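Local coordinates for AHL synthase (Burkholderia glumae, PDB 3P2F), which probably catalyses the synthesis of N-acyl-L-homoserine lactone quorum-sensing signals from S-adenosyl-L-methionine and a fatty acyl group carried by acyl carrier protein, at residues F4-G9 and Y54-D59; E43-D48 and P76-E81; C67-P72 and E99-A104; A136-G141 and A174-I179. The protein carries 3 engineered substitutions. One frame throughout, in Å; residues are numbered along the deposited sequence.

How the contacts relate
Three contacts sample one mixed sheet. Contact 1 joins strands 2-6 and 53-58, contact 3 joins 64-72 and 97-105, and contact 4 joins 138-144 and 170-178; strands 53-58 and 64-72 are neighbours, as are 97-105 and 138-144. Contact 3 lies near the centre of the chain, its centre about 11 Å from those of contacts 1 and 4, which sit about 20 Å apart on opposite sides. Contact 2 lies off the sheet, its centre about 10 Å from that of contact 3, to which it is tied by salt bridges. Its segments alternate in sequence with those of contacts 1 and 3; contact 4 comes last. Contact 2 thus fastens a loop and short helix to the core.

Contact 1: residues F4-G9 and Y54-D59; sequences FVHEAG and YVLGRD
F4, V5 and H6 pair with L56, V55 and Y54 in an antiparallel ladder that joins the N-terminal strand 2-6 to strand 53-58, at one end of the sheet. F4 and L56 form a hydrogen-bonded pair, with F4 N to L56 O at 2.8 Å and L56 N to F4 O at 2.7 Å. H6 and Y54 form the next such pair, while V5 and V55 between them form a non-hydrogen-bonded pair, V5 CG2 lying 4.2 Å from V55 CB. The ladder belongs to the acetyltransferase-like fold of autoinducer synthases, in which a long helix, here 13-30, follows the first strand. On the face bearing F4 and H6, the extended chain of R58 crosses the F4 ring at about a right angle. Its CD stands 3.7 Å from the ring centroid, a CH-pi contact over the face, and the guanidinium plane is turned 85° to the ring. The same arginine is anchored by a salt bridge to E18 and a hydrogen bond to G62 O. A water bridges across, 2.8 Å from H6 NE2 and accepting from R58 NH2 at 2.7 Å, while L56 CG packs at 4.0 Å against the edge of the imidazole at H6 CD2.

Contact 2: residues E43-D48 and P76-E81; sequences ERDQYD and PYLLQE
Y47, in the type I turn from D45 to D48, brings its CA within 6.3 Å of the CA of Y77, the N-cap residue of helix 78-82, and no regular strand or helix is present on the turn side. Within the turn, D45 makes an Asx turn: its OD1 accepts from Y47 N at 2.8 Å, met from well above the carboxylate plane. D48 OD2 in turn receives D45 N at 3.0 Å through its anti lone pair, so D48 ties back the turn's start and D45 the backbone of Y47. The Y47 side chain carries most of the contact. With CG anti to the carbonyl carbon (chi1 -58°), the ring reaches across and lies flat over the start of the helix: L78 N sits over the ring centre, and Y77 C toward the rim of the same face, 3.5 Å from Y47 CE1. Q46 CG covers the opposite face. L78 CD1 approaches Y47 CE2 at 3.6 Å, its side chain crossing the ring at about a right angle. Beyond the ring, the hydroxyl points to the E81 carboxylate, but its modelled place there is doubtful. The ring also rests on R69 and L71 of strand 64-72; L78 extends to S101 and R102 of strand 97-105, and L79, on the inner side of the helix, packs on I140 and V142 of strand 138-144.

Contact 3: residues C67-P72 and E99-A104; sequences CARLLP and ELSRFA
R69 and S101, at the middle of an antiparallel ladder between strands 64-72 and 97-105, are joined by backbone and side chain alike. S101 N gives a bond to R69 O at 3.0 Å, and R69 NE reaches S101 OG at 3.0 Å, nearly straight (166°) and in the guanidinium plane. The arginine chain bends at chi3 (74°), which turns the group onto the hydroxyl and leaves NH1 for D45 and D48. L71 and E99 close the ladder at one end, with E99 N to L71 O at 2.7 Å, while C67 and A104 pair at the other. Between them the register slips by one residue, a beta bulge at which R102 turns the corner; bulging of this strand is familiar from the acetyltransferase fold. The apolar face is compact: A68 CB meets the edge of the F103 ring at CD1, 3.7 Å away, and L100 CD2 lies 4.1 Å from L70 CD1. Looser packing is found at the corner, where partly exposed R102 runs alongside R69, its NH1 3.9 Å from R69 NH2, and takes its salt bridge from E43. E99 OE2 meanwhile accepts from L79 N at the start of helix 78-82. The neighbouring guanidinium groups are thus set among the carboxylates of E43, D45 and D48, whose opposite charges would probably balance them and fix their orientation.

Contact 4: residues A136-G141 and A174-I179; sequences ARQLIG and ACWIDI
W176 and Q138 are brought together by their first torsions: the indole is swung to chi1 -106°, well off a staggered position, while Q138 sets CG anti to its carbonyl carbon (chi1 -73°) and then runs straight. The amide lies over one face of the indole, toward its rim, with the two planes only 5° apart. I140 holds the opposite face, its CD1 3.9 Å from the centroid of the five-membered ring in a CH-pi contact, and L139 O comes to the edge, 3.1 Å from W176 CD1. The NE1 of the indole is buried without a hydrogen-bond partner. Q138 NE2 also donates to D178 OD1 at 2.7 Å, though the carboxylate oxygen is less surely placed. On the sheet face opposite W176, L139 CB meets I177 CB at 4.0 Å; at the strand ends I179 CD1 lies 4.1 Å from A136 CB, both residues touching helix 120-132. Backbone bonds frame this: L139 N to I177 O and I177 N to L139 O, both 2.9 Å, with a second such pair between G141 and C175. H159 of strand 158-160 adds its ring beside W176. An antiparallel pair separated in sequence by helix 145-154 and short strands is consistent with the C-terminal half of the GNAT-like acetyltransferase fold.

Contact 1: residues F4-G9 and Y54-D59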
loop_
_atom_site.group_PDB
_atom_site.type_symbol
_atom_site.label_atom_id
_atom_site.label_comp_id
_atom_site.label_asym_id
_atom_site.label_seq_id
_atom_site.Cartn_x
_atom_site.Cartn_y
_atom_site.Cartn_z
ATOM N N PHE A 4 4.569 -11.818 -3.650
ATOM C CA PHE A 4 5.999 -11.663 -3.867
ATOM C C PHE A 4 6.447 -10.276 -3.423
ATOM O O PHE A 4 6.002 -9.263 -3.967
ATOM C CB PHE A 4 6.331 -11.857 -5.352
ATOM C CG PHE A 4 5.878 -13.176 -5.907
ATOM C CD1 PHE A 4 4.524 -13.429 -6.119
ATOM C CD2 PHE A 4 6.801 -14.178 -6.190
ATOM C CE1 PHE A 4 4.094 -14.666 -6.604
ATOM C CE2 PHE A 4 6.381 -15.423 -6.676
ATOM C CZ PHE A 4 5.027 -15.665 -6.883
ATOM N N VAL A 5 7.325 -10.229 -2.430
ATOM C CA VAL A 5 7.811 -8.954 -1.936
ATOM C C VAL A 5 9.203 -8.706 -2.491
ATOM O O VAL A 5 10.091 -9.539 -2.326
ATOM C CB VAL A 5 7.852 -8.934 -0.398
ATOM C CG1 VAL A 5 8.366 -7.592 0.093
ATOM C CG2 VAL A 5 6.458 -9.198 0.150
ATOM N N HIS A 6 9.365 -7.566 -3.167
ATOM C CA HIS A 6 10.630 -7.162 -3.768
ATOM C C HIS A 6 11.209 -5.996 -2.978
ATOM O O HIS A 6 10.590 -4.942 -2.868
ATOM C CB HIS A 6 10.413 -6.734 -5.222
ATOM C CG HIS A 6 9.965 -7.843 -6.125
ATOM N ND1 HIS A 6 10.839 -8.764 -6.666
ATOM C CD2 HIS A 6 8.735 -8.183 -6.577
ATOM C CE1 HIS A 6 10.166 -9.620 -7.414
ATOM N NE2 HIS A 6 8.887 -9.290 -7.377
ATOM N N GLU A 7 12.398 -6.186 -2.420
ATOM C CA GLU A 7 13.036 -5.131 -1.637
ATOM C C GLU A 7 14.557 -5.248 -1.666
ATOM O O GLU A 7 15.225 -4.958 -0.681
ATOM C CB GLU A 7 12.535 -5.194 -0.187
ATOM C CG GLU A 7 12.653 -6.575 0.453
ATOM C CD GLU A 7 11.983 -6.662 1.819
ATOM O OE1 GLU A 7 11.816 -7.790 2.333
ATOM O OE2 GLU A 7 11.627 -5.605 2.383
ATOM N N ALA A 8 15.101 -5.671 -2.799
ATOM C CA ALA A 8 16.545 -5.839 -2.943
ATOM C C ALA A 8 17.160 -4.718 -3.774
ATOM O O ALA A 8 18.204 -4.897 -4.407
ATOM C CB ALA A 8 16.839 -7.186 -3.591
ATOM N N GLY A 9 16.517 -3.556 -3.768
ATOM C CA GLY A 9 17.026 -2.444 -4.546
ATOM C C GLY A 9 16.309 -2.357 -5.880
ATOM O O GLY A 9 15.169 -2.805 -6.001
ATOM N N TYR A 54 8.204 -3.181 -3.235
ATOM C CA TYR A 54 6.961 -3.576 -3.893
ATOM C C TYR A 54 6.527 -4.987 -3.525
ATOM O O TYR A 54 7.340 -5.854 -3.203
ATOM C CB TYR A 54 7.110 -3.548 -5.422
ATOM C CG TYR A 54 7.513 -2.226 -6.017
ATOM C CD1 TYR A 54 6.570 -1.224 -6.254
ATOM C CD2 TYR A 54 8.853 -1.964 -6.328
ATOM C CE1 TYR A 54 6.948 0.005 -6.779
ATOM C CE2 TYR A 54 9.244 -0.737 -6.854
ATOM C CZ TYR A 54 8.287 0.242 -7.073
ATOM O OH TYR A 54 8.678 1.460 -7.561
ATOM N N VAL A 55 5.226 -5.212 -3.582
ATOM C CA VAL A 55 4.700 -6.540 -3.345
ATOM C C VAL A 55 3.772 -6.783 -4.527
ATOM O O VAL A 55 2.945 -5.934 -4.854
ATOM C CB VAL A 55 3.956 -6.654 -1.981
ATOM C CG1 VAL A 55 3.644 -5.293 -1.432
ATOM C CG2 VAL A 55 2.695 -7.490 -2.138
ATOM N N LEU A 56 3.956 -7.912 -5.203
ATOM C CA LEU A 56 3.131 -8.245 -6.354
ATOM C C LEU A 56 2.410 -9.548 -6.092
ATOM O O LEU A 56 2.966 -10.471 -5.488
ATOM C CB LEU A 56 3.972 -8.433 -7.624
ATOM C CG LEU A 56 5.109 -7.491 -8.044
ATOM C CD1 LEU A 56 5.619 -7.940 -9.409
ATOM C CD2 LEU A 56 4.627 -6.058 -8.110
ATOM N N GLY A 57 1.168 -9.614 -6.554
ATOM C CA GLY A 57 0.388 -10.822 -6.415
ATOM C C GLY A 57 0.356 -11.457 -7.790
ATOM O O GLY A 57 0.253 -10.759 -8.804
ATOM N N ARG A 58 0.473 -12.776 -7.837
ATOM C CA ARG A 58 0.450 -13.490 -9.104
ATOM C C ARG A 58 -0.602 -14.582 -9.033
ATOM O O ARG A 58 -0.793 -15.204 -7.987
ATOM C CB ARG A 58 1.825 -14.091 -9.398
ATOM C CG ARG A 58 2.901 -13.045 -9.695
ATOM C CD ARG A 58 4.278 -13.674 -9.862
ATOM N NE ARG A 58 5.321 -12.688 -10.150
ATOM C CZ ARG A 58 5.485 -12.077 -11.321
ATOM N NH1 ARG A 58 4.675 -12.341 -12.341
ATOM N NH2 ARG A 58 6.467 -11.202 -11.477
ATOM N N ASP A 59 -1.296 -14.795 -10.144
ATOM C CA ASP A 59 -2.338 -15.815 -10.217
ATOM C C ASP A 59 -1.720 -17.183 -10.497
ATOM O O ASP A 59 -0.498 -17.331 -10.509
ATOM C CB ASP A 59 -3.349 -15.457 -11.315
ATOM C CG ASP A 59 -2.725 -15.414 -12.704
ATOM O OD1 ASP A 59 -3.352 -14.842 -13.618
ATOM O OD2 ASP A 59 -1.616 -15.958 -12.894
HETATM O O HOH W 1 7.596 -11.214 -9.024
#

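Contact 2: residues E43-D48 and P76-E81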
loop_
_atom_site.group_PDB
_atom_site.type_symbol
_atom_site.label_atom_id
_atom_site.label_comp_id
_atom_site.label_asym_id
_atom_site.label_seq_id
_atom_site.Cartn_x
_atom_site.Cartn_y
_atom_site.Cartn_z
ATOM N N GLU A 43 3.035 3.080 -15.880
ATOM C CA GLU A 43 2.542 4.088 -14.966
ATOM C C GLU A 43 3.504 4.136 -13.798
ATOM O O GLU A 43 3.550 3.214 -12.984
ATOM C CB GLU A 43 1.133 3.746 -14.480
ATOM C CG GLU A 43 0.533 4.772 -13.517
ATOM C CD GLU A 43 1.150 4.717 -12.123
ATOM O OE1 GLU A 43 0.941 3.706 -11.413
ATOM O OE2 GLU A 43 1.849 5.684 -11.741
ATOM N N ARG A 44 4.288 5.206 -13.738
ATOM C CA ARG A 44 5.242 5.397 -12.656
ATOM C C ARG A 44 5.428 6.881 -12.377
ATOM O O ARG A 44 5.254 7.718 -13.269
ATOM C CB ARG A 44 6.589 4.762 -13.005
ATOM C CG ARG A 44 7.352 5.449 -14.119
ATOM C CD ARG A 44 8.568 4.619 -14.510
ATOM N NE ARG A 44 9.513 4.464 -13.404
ATOM C CZ ARG A 44 10.438 3.507 -13.340
ATOM N NH1 ARG A 44 10.539 2.612 -14.319
ATOM N NH2 ARG A 44 11.266 3.449 -12.300
ATOM N N ASP A 45 5.756 7.200 -11.129
ATOM C CA ASP A 45 5.978 8.582 -10.726
ATOM C C ASP A 45 7.322 8.716 -10.018
ATOM O O ASP A 45 8.127 7.786 -10.021
ATOM C CB ASP A 45 4.853 9.071 -9.803
ATOM C CG ASP A 45 4.694 8.213 -8.557
ATOM O OD1 ASP A 45 5.671 7.548 -8.143
ATOM O OD2 ASP A 45 3.589 8.216 -7.979
ATOM N N GLN A 46 7.541 9.869 -9.395
ATOM C CA GLN A 46 8.788 10.159 -8.696
ATOM C C GLN A 46 9.029 9.317 -7.448
ATOM O O GLN A 46 10.123 9.341 -6.888
ATOM C CB GLN A 46 8.847 11.645 -8.310
ATOM C CG GLN A 46 7.761 12.086 -7.337
ATOM C CD GLN A 46 6.488 12.567 -8.031
ATOM O OE1 GLN A 46 6.005 11.945 -8.986
ATOM N NE2 GLN A 46 5.929 13.676 -7.539
ATOM N N TYR A 47 8.021 8.571 -7.007
ATOM C CA TYR A 47 8.181 7.755 -5.810
ATOM C C TYR A 47 8.630 6.326 -6.102
ATOM O O TYR A 47 8.800 5.517 -5.187
ATOM C CB TYR A 47 6.885 7.783 -4.998
ATOM C CG TYR A 47 6.522 9.197 -4.636
ATOM C CD1 TYR A 47 7.358 9.958 -3.817
ATOM C CD2 TYR A 47 5.424 9.824 -5.220
ATOM C CE1 TYR A 47 7.123 11.304 -3.605
ATOM C CE2 TYR A 47 5.180 11.169 -5.017
ATOM C CZ TYR A 47 6.034 11.907 -4.218
ATOM O OH TYR A 47 5.840 13.263 -4.087
ATOM N N ASP A 48 8.819 6.025 -7.382
ATOM C CA ASP A 48 9.296 4.713 -7.802
ATOM C C ASP A 48 10.819 4.843 -7.931
ATOM O O ASP A 48 11.329 5.277 -8.964
ATOM C CB ASP A 48 8.671 4.325 -9.146
ATOM C CG ASP A 48 7.193 3.966 -9.024
ATOM O OD1 ASP A 48 6.874 3.053 -8.240
ATOM O OD2 ASP A 48 6.351 4.588 -9.709
ATOM N N PRO A 76 11.050 11.007 1.027
ATOM C CA PRO A 76 9.931 11.618 0.306
ATOM C C PRO A 76 8.831 10.628 -0.063
ATOM O O PRO A 76 9.114 9.528 -0.548
ATOM C CB PRO A 76 10.600 12.205 -0.933
ATOM C CG PRO A 76 12.016 12.512 -0.445
ATOM C CD PRO A 76 12.334 11.282 0.354
ATOM N N TYR A 77 7.578 11.004 0.187
ATOM C CA TYR A 77 6.470 10.140 -0.187
ATOM C C TYR A 77 5.253 10.896 -0.720
ATOM O O TYR A 77 5.110 12.103 -0.524
ATOM C CB TYR A 77 6.084 9.169 0.950
ATOM C CG TYR A 77 5.572 9.762 2.248
ATOM C CD1 TYR A 77 6.450 10.316 3.184
ATOM C CD2 TYR A 77 4.212 9.684 2.580
ATOM C CE1 TYR A 77 5.991 10.771 4.431
ATOM C CE2 TYR A 77 3.745 10.135 3.817
ATOM C CZ TYR A 77 4.644 10.674 4.738
ATOM O OH TYR A 77 4.194 11.090 5.970
ATOM N N LEU A 78 4.401 10.158 -1.422
ATOM C CA LEU A 78 3.198 10.676 -2.070
ATOM C C LEU A 78 2.240 11.514 -1.212
ATOM O O LEU A 78 1.892 12.632 -1.580
ATOM C CB LEU A 78 2.457 9.495 -2.706
ATOM C CG LEU A 78 1.240 9.733 -3.597
ATOM C CD1 LEU A 78 1.618 10.572 -4.809
ATOM C CD2 LEU A 78 0.697 8.386 -4.036
ATOM N N LEU A 79 1.813 10.980 -0.073
ATOM C CA LEU A 79 0.890 11.696 0.813
ATOM C C LEU A 79 1.504 13.034 1.256
ATOM O O LEU A 79 0.883 14.095 1.165
ATOM C CB LEU A 79 0.602 10.836 2.048
ATOM C CG LEU A 79 -0.743 10.914 2.776
ATOM C CD1 LEU A 79 -0.531 10.460 4.207
ATOM C CD2 LEU A 79 -1.323 12.310 2.755
ATOM N N GLN A 80 2.739 12.962 1.737
ATOM C CA GLN A 80 3.478 14.121 2.214
ATOM C C GLN A 80 3.593 15.307 1.249
ATOM O O GLN A 80 3.303 16.439 1.633
ATOM C CB GLN A 80 4.874 13.667 2.637
ATOM C CG GLN A 80 5.860 14.764 2.980
ATOM C CD GLN A 80 7.262 14.203 3.131
ATOM O OE1 GLN A 80 7.814 13.648 2.183
ATOM N NE2 GLN A 80 7.837 14.327 4.325
ATOM N N GLU A 81 4.012 15.066 0.008
ATOM C CA GLU A 81 4.171 16.177 -0.929
ATOM C C GLU A 81 3.139 16.367 -2.044
ATOM O O GLU A 81 3.155 17.382 -2.741
ATOM C CB GLU A 81 5.590 16.173 -1.525
ATOM C CG GLU A 81 6.241 14.821 -1.692
ATOM C CD GLU A 81 7.701 14.931 -2.130
ATOM O OE1 GLU A 81 8.499 15.577 -1.416
ATOM O OE2 GLU A 81 8.056 14.369 -3.187
#

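Contact 3: residues C67-P72 and E99-A104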
loop_
_atom_site.group_PDB
_atom_site.type_symbol
_atom_site.label_atom_id
_atom_site.label_comp_id
_atom_site.label_asym_id
_atom_site.label_seq_id
_atom_site.Cartn_x
_atom_site.Cartn_y
_atom_site.Cartn_z
ATOM N N CYS A 67 -0.881 -5.523 -6.625
ATOM C CA CYS A 67 0.354 -4.787 -6.400
ATOM C C CYS A 67 0.224 -3.843 -5.218
ATOM O O CYS A 67 -0.881 -3.507 -4.788
ATOM C CB CYS A 67 0.765 -3.997 -7.650
ATOM S SG CYS A 67 -0.231 -2.520 -8.029
ATOM N N ALA A 68 1.370 -3.435 -4.688
ATOM C CA ALA A 68 1.425 -2.517 -3.564
ATOM C C ALA A 68 2.808 -1.901 -3.513
ATOM O O ALA A 68 3.795 -2.523 -3.903
ATOM C CB ALA A 68 1.126 -3.235 -2.265
ATOM N N ARG A 69 2.865 -0.669 -3.037
ATOM C CA ARG A 69 4.119 0.053 -2.938
ATOM C C ARG A 69 4.292 0.583 -1.522
ATOM O O ARG A 69 3.428 1.299 -1.010
ATOM C CB ARG A 69 4.132 1.216 -3.943
ATOM C CG ARG A 69 5.361 2.093 -3.862
ATOM C CD ARG A 69 5.426 3.080 -5.020
ATOM N NE ARG A 69 4.468 4.172 -4.891
ATOM C CZ ARG A 69 4.319 5.139 -5.793
ATOM N NH1 ARG A 69 5.067 5.140 -6.893
ATOM N NH2 ARG A 69 3.439 6.114 -5.592
ATOM N N LEU A 70 5.407 0.210 -0.893
ATOM C CA LEU A 70 5.718 0.656 0.461
ATOM C C LEU A 70 6.900 1.619 0.435
ATOM O O LEU A 70 7.869 1.407 -0.296
ATOM C CB LEU A 70 6.056 -0.535 1.362
ATOM C CG LEU A 70 4.916 -1.371 1.952
ATOM C CD1 LEU A 70 3.899 -0.438 2.574
ATOM C CD2 LEU A 70 4.266 -2.219 0.888
ATOM N N LEU A 71 6.815 2.673 1.244
ATOM C CA LEU A 71 7.864 3.683 1.332
ATOM C C LEU A 71 8.048 4.155 2.764
ATOM O O LEU A 71 7.076 4.297 3.499
ATOM C CB LEU A 71 7.509 4.905 0.480
ATOM C CG LEU A 71 7.541 4.807 -1.042
ATOM C CD1 LEU A 71 6.988 6.100 -1.630
ATOM C CD2 LEU A 71 8.969 4.561 -1.522
ATOM N N PRO A 72 9.304 4.416 3.178
ATOM C CA PRO A 72 9.552 4.888 4.543
ATOM C C PRO A 72 9.190 6.368 4.581
ATOM O O PRO A 72 9.526 7.113 3.657
ATOM C CB PRO A 72 11.046 4.650 4.722
ATOM C CG PRO A 72 11.576 4.918 3.341
ATOM C CD PRO A 72 10.569 4.223 2.446
ATOM N N GLU A 99 4.483 4.431 4.351
ATOM C CA GLU A 99 3.358 4.803 3.503
ATOM C C GLU A 99 2.969 3.678 2.558
ATOM O O GLU A 99 3.821 3.056 1.923
ATOM C CB GLU A 99 3.678 6.037 2.650
ATOM C CG GLU A 99 2.543 6.360 1.672
ATOM C CD GLU A 99 2.921 7.358 0.599
ATOM O OE1 GLU A 99 3.895 7.092 -0.142
ATOM O OE2 GLU A 99 2.236 8.401 0.488
ATOM N N LEU A 100 1.672 3.436 2.453
ATOM C CA LEU A 100 1.161 2.404 1.567
ATOM C C LEU A 100 0.509 3.150 0.415
ATOM O O LEU A 100 -0.341 4.006 0.642
ATOM C CB LEU A 100 0.115 1.560 2.300
ATOM C CG LEU A 100 -0.350 0.199 1.771
ATOM C CD1 LEU A 100 -1.860 0.230 1.585
ATOM C CD2 LEU A 100 0.356 -0.156 0.475
ATOM N N SER A 101 0.925 2.863 -0.814
ATOM C CA SER A 101 0.314 3.520 -1.968
ATOM C C SER A 101 0.260 2.546 -3.142
ATOM O O SER A 101 0.779 1.433 -3.046
ATOM C CB SER A 101 1.095 4.781 -2.353
ATOM O OG SER A 101 2.415 4.480 -2.757
ATOM N N ARG A 102 -0.377 2.951 -4.237
ATOM C CA ARG A 102 -0.463 2.090 -5.416
ATOM C C ARG A 102 -0.916 0.698 -5.012
ATOM O O ARG A 102 -0.357 -0.302 -5.463
ATOM C CB ARG A 102 0.906 1.997 -6.083
ATOM C CG ARG A 102 1.025 2.732 -7.389
ATOM C CD ARG A 102 0.373 4.081 -7.313
ATOM N NE ARG A 102 0.629 4.878 -8.502
ATOM C CZ ARG A 102 0.471 6.193 -8.540
ATOM N NH1 ARG A 102 0.054 6.834 -7.457
ATOM N NH2 ARG A 102 0.753 6.870 -9.644
ATOM N N PHE A 103 -1.928 0.640 -4.155
ATOM C CA PHE A 103 -2.440 -0.630 -3.668
ATOM C C PHE A 103 -3.634 -1.078 -4.507
ATOM O O PHE A 103 -4.604 -0.336 -4.659
ATOM C CB PHE A 103 -2.853 -0.480 -2.207
ATOM C CG PHE A 103 -3.296 -1.761 -1.569
ATOM C CD1 PHE A 103 -2.364 -2.704 -1.155
ATOM C CD2 PHE A 103 -4.653 -2.024 -1.378
ATOM C CE1 PHE A 103 -2.770 -3.900 -0.552
ATOM C CE2 PHE A 103 -5.073 -3.213 -0.779
ATOM C CZ PHE A 103 -4.126 -4.155 -0.363
ATOM N N ALA A 104 -3.560 -2.296 -5.041
ATOM C CA ALA A 104 -4.634 -2.831 -5.872
ATOM C C ALA A 104 -4.637 -4.358 -5.967
ATOM O O ALA A 104 -3.609 -5.009 -5.788
ATOM C CB ALA A 104 -4.549 -2.232 -7.275
#

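Contact 4: residues A136-G141 and A174-I179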
loop_
_atom_site.group_PDB
_atom_site.type_symbol
_atom_site.label_atom_id
_atom_site.label_comp_id
_atom_site.label_asym_id
_atom_site.label_seq_id
_atom_site.Cartn_x
_atom_site.Cartn_y
_atom_site.Cartn_z
ATOM N N ALA A 136 8.223 -0.650 11.051
ATOM C CA ALA A 136 6.969 0.084 10.979
ATOM C C ALA A 136 5.976 -0.404 12.027
ATOM O O ALA A 136 5.843 -1.604 12.258
ATOM C CB ALA A 136 6.363 -0.057 9.575
ATOM N N ARG A 137 5.293 0.534 12.670
ATOM C CA ARG A 137 4.290 0.196 13.671
ATOM C C ARG A 137 2.934 0.623 13.126
ATOM O O ARG A 137 1.887 0.215 13.620
ATOM C CB ARG A 137 4.594 0.896 15.001
ATOM C CG ARG A 137 4.899 2.386 14.914
ATOM C CD ARG A 137 3.652 3.251 14.709
ATOM N NE ARG A 137 3.943 4.689 14.681
ATOM C CZ ARG A 137 4.429 5.379 15.711
ATOM N NH1 ARG A 137 4.687 4.765 16.863
ATOM N NH2 ARG A 137 4.661 6.685 15.595
ATOM N N GLN A 138 2.975 1.436 12.078
ATOM C CA GLN A 138 1.767 1.928 11.433
ATOM C C GLN A 138 1.982 2.132 9.942
ATOM O O GLN A 138 3.110 2.296 9.480
ATOM C CB GLN A 138 1.344 3.280 12.023
ATOM C CG GLN A 138 0.747 3.252 13.414
ATOM C CD GLN A 138 0.375 4.645 13.887
ATOM O OE1 GLN A 138 1.241 5.495 14.086
ATOM N NE2 GLN A 138 -0.917 4.890 14.052
ATOM N N LEU A 139 0.882 2.119 9.202
ATOM C CA LEU A 139 0.906 2.381 7.776
ATOM C C LEU A 139 -0.021 3.573 7.570
ATOM O O LEU A 139 -1.023 3.720 8.271
ATOM C CB LEU A 139 0.383 1.187 6.970
ATOM C CG LEU A 139 1.228 -0.089 6.982
ATOM C CD1 LEU A 139 0.607 -1.089 6.028
ATOM C CD2 LEU A 139 2.673 0.224 6.579
ATOM N N ILE A 140 0.335 4.439 6.629
ATOM C CA ILE A 140 -0.490 5.589 6.321
ATOM C C ILE A 140 -0.480 5.731 4.812
ATOM O O ILE A 140 0.509 5.401 4.159
ATOM C CB ILE A 140 0.056 6.884 6.974
ATOM C CG1 ILE A 140 -1.000 7.989 6.877
ATOM C CG2 ILE A 140 1.352 7.331 6.287
ATOM C CD1 ILE A 140 -0.698 9.199 7.739
ATOM N N GLY A 141 -1.591 6.193 4.256
ATOM C CA GLY A 141 -1.658 6.375 2.821
ATOM C C GLY A 141 -3.016 6.866 2.371
ATOM O O GLY A 141 -4.017 6.685 3.077
ATOM N N ALA A 174 -7.185 10.126 3.912
ATOM C CA ALA A 174 -5.881 9.758 4.432
ATOM C C ALA A 174 -6.249 8.707 5.472
ATOM O O ALA A 174 -7.073 8.955 6.358
ATOM C CB ALA A 174 -5.203 10.953 5.084
ATOM N N CYS A 175 -5.654 7.529 5.359
ATOM C CA CYS A 175 -5.981 6.455 6.270
ATOM C C CYS A 175 -4.782 5.818 6.953
ATOM O O CYS A 175 -3.706 5.672 6.373
ATOM C CB CYS A 175 -6.786 5.395 5.512
ATOM S SG CYS A 175 -7.224 3.920 6.454
ATOM N N TRP A 176 -4.987 5.459 8.213
ATOM C CA TRP A 176 -3.965 4.809 9.015
ATOM C C TRP A 176 -4.355 3.358 9.199
ATOM O O TRP A 176 -5.528 3.004 9.113
ATOM C CB TRP A 176 -3.874 5.435 10.408
ATOM C CG TRP A 176 -2.685 6.303 10.624
ATOM C CD1 TRP A 176 -1.372 5.988 10.383
ATOM C CD2 TRP A 176 -2.687 7.616 11.172
ATOM N NE1 TRP A 176 -0.558 7.028 10.752
ATOM C CE2 TRP A 176 -1.340 8.043 11.241
ATOM C CE3 TRP A 176 -3.695 8.474 11.616
ATOM C CZ2 TRP A 176 -0.977 9.291 11.735
ATOM C CZ3 TRP A 176 -3.337 9.712 12.107
ATOM C CH2 TRP A 176 -1.985 10.111 12.164
ATOM N N ILE A 177 -3.351 2.534 9.448
ATOM C CA ILE A 177 -3.535 1.127 9.736
ATOM C C ILE A 177 -2.526 0.859 10.845
ATOM O O ILE A 177 -1.318 1.010 10.635
ATOM C CB ILE A 177 -3.193 0.217 8.544
ATOM C CG1 ILE A 177 -4.265 0.327 7.461
ATOM C CG2 ILE A 177 -3.095 -1.235 9.019
ATOM C CD1 ILE A 177 -3.931 -0.481 6.217
ATOM N N ASP A 178 -3.012 0.507 12.032
ATOM C CA ASP A 178 -2.100 0.210 13.131
ATOM C C ASP A 178 -1.654 -1.234 13.014
ATOM O O ASP A 178 -2.463 -2.129 12.773
ATOM C CB ASP A 178 -2.773 0.418 14.492
ATOM C CG ASP A 178 -2.947 1.887 14.844
ATOM O OD1 ASP A 178 -2.553 2.751 14.024
ATOM O OD2 ASP A 178 -3.476 2.178 15.942
ATOM N N ILE A 179 -0.359 -1.465 13.167
ATOM C CA ILE A 179 0.146 -2.824 13.104
ATOM C C ILE A 179 0.164 -3.358 14.536
ATOM O O ILE A 179 1.209 -3.475 15.172
ATOM C CB ILE A 179 1.551 -2.861 12.476
ATOM C CG1 ILE A 179 1.486 -2.256 11.066
ATOM C CG2 ILE A 179 2.059 -4.298 12.420
ATOM C CD1 ILE A 179 2.840 -2.071 10.407
#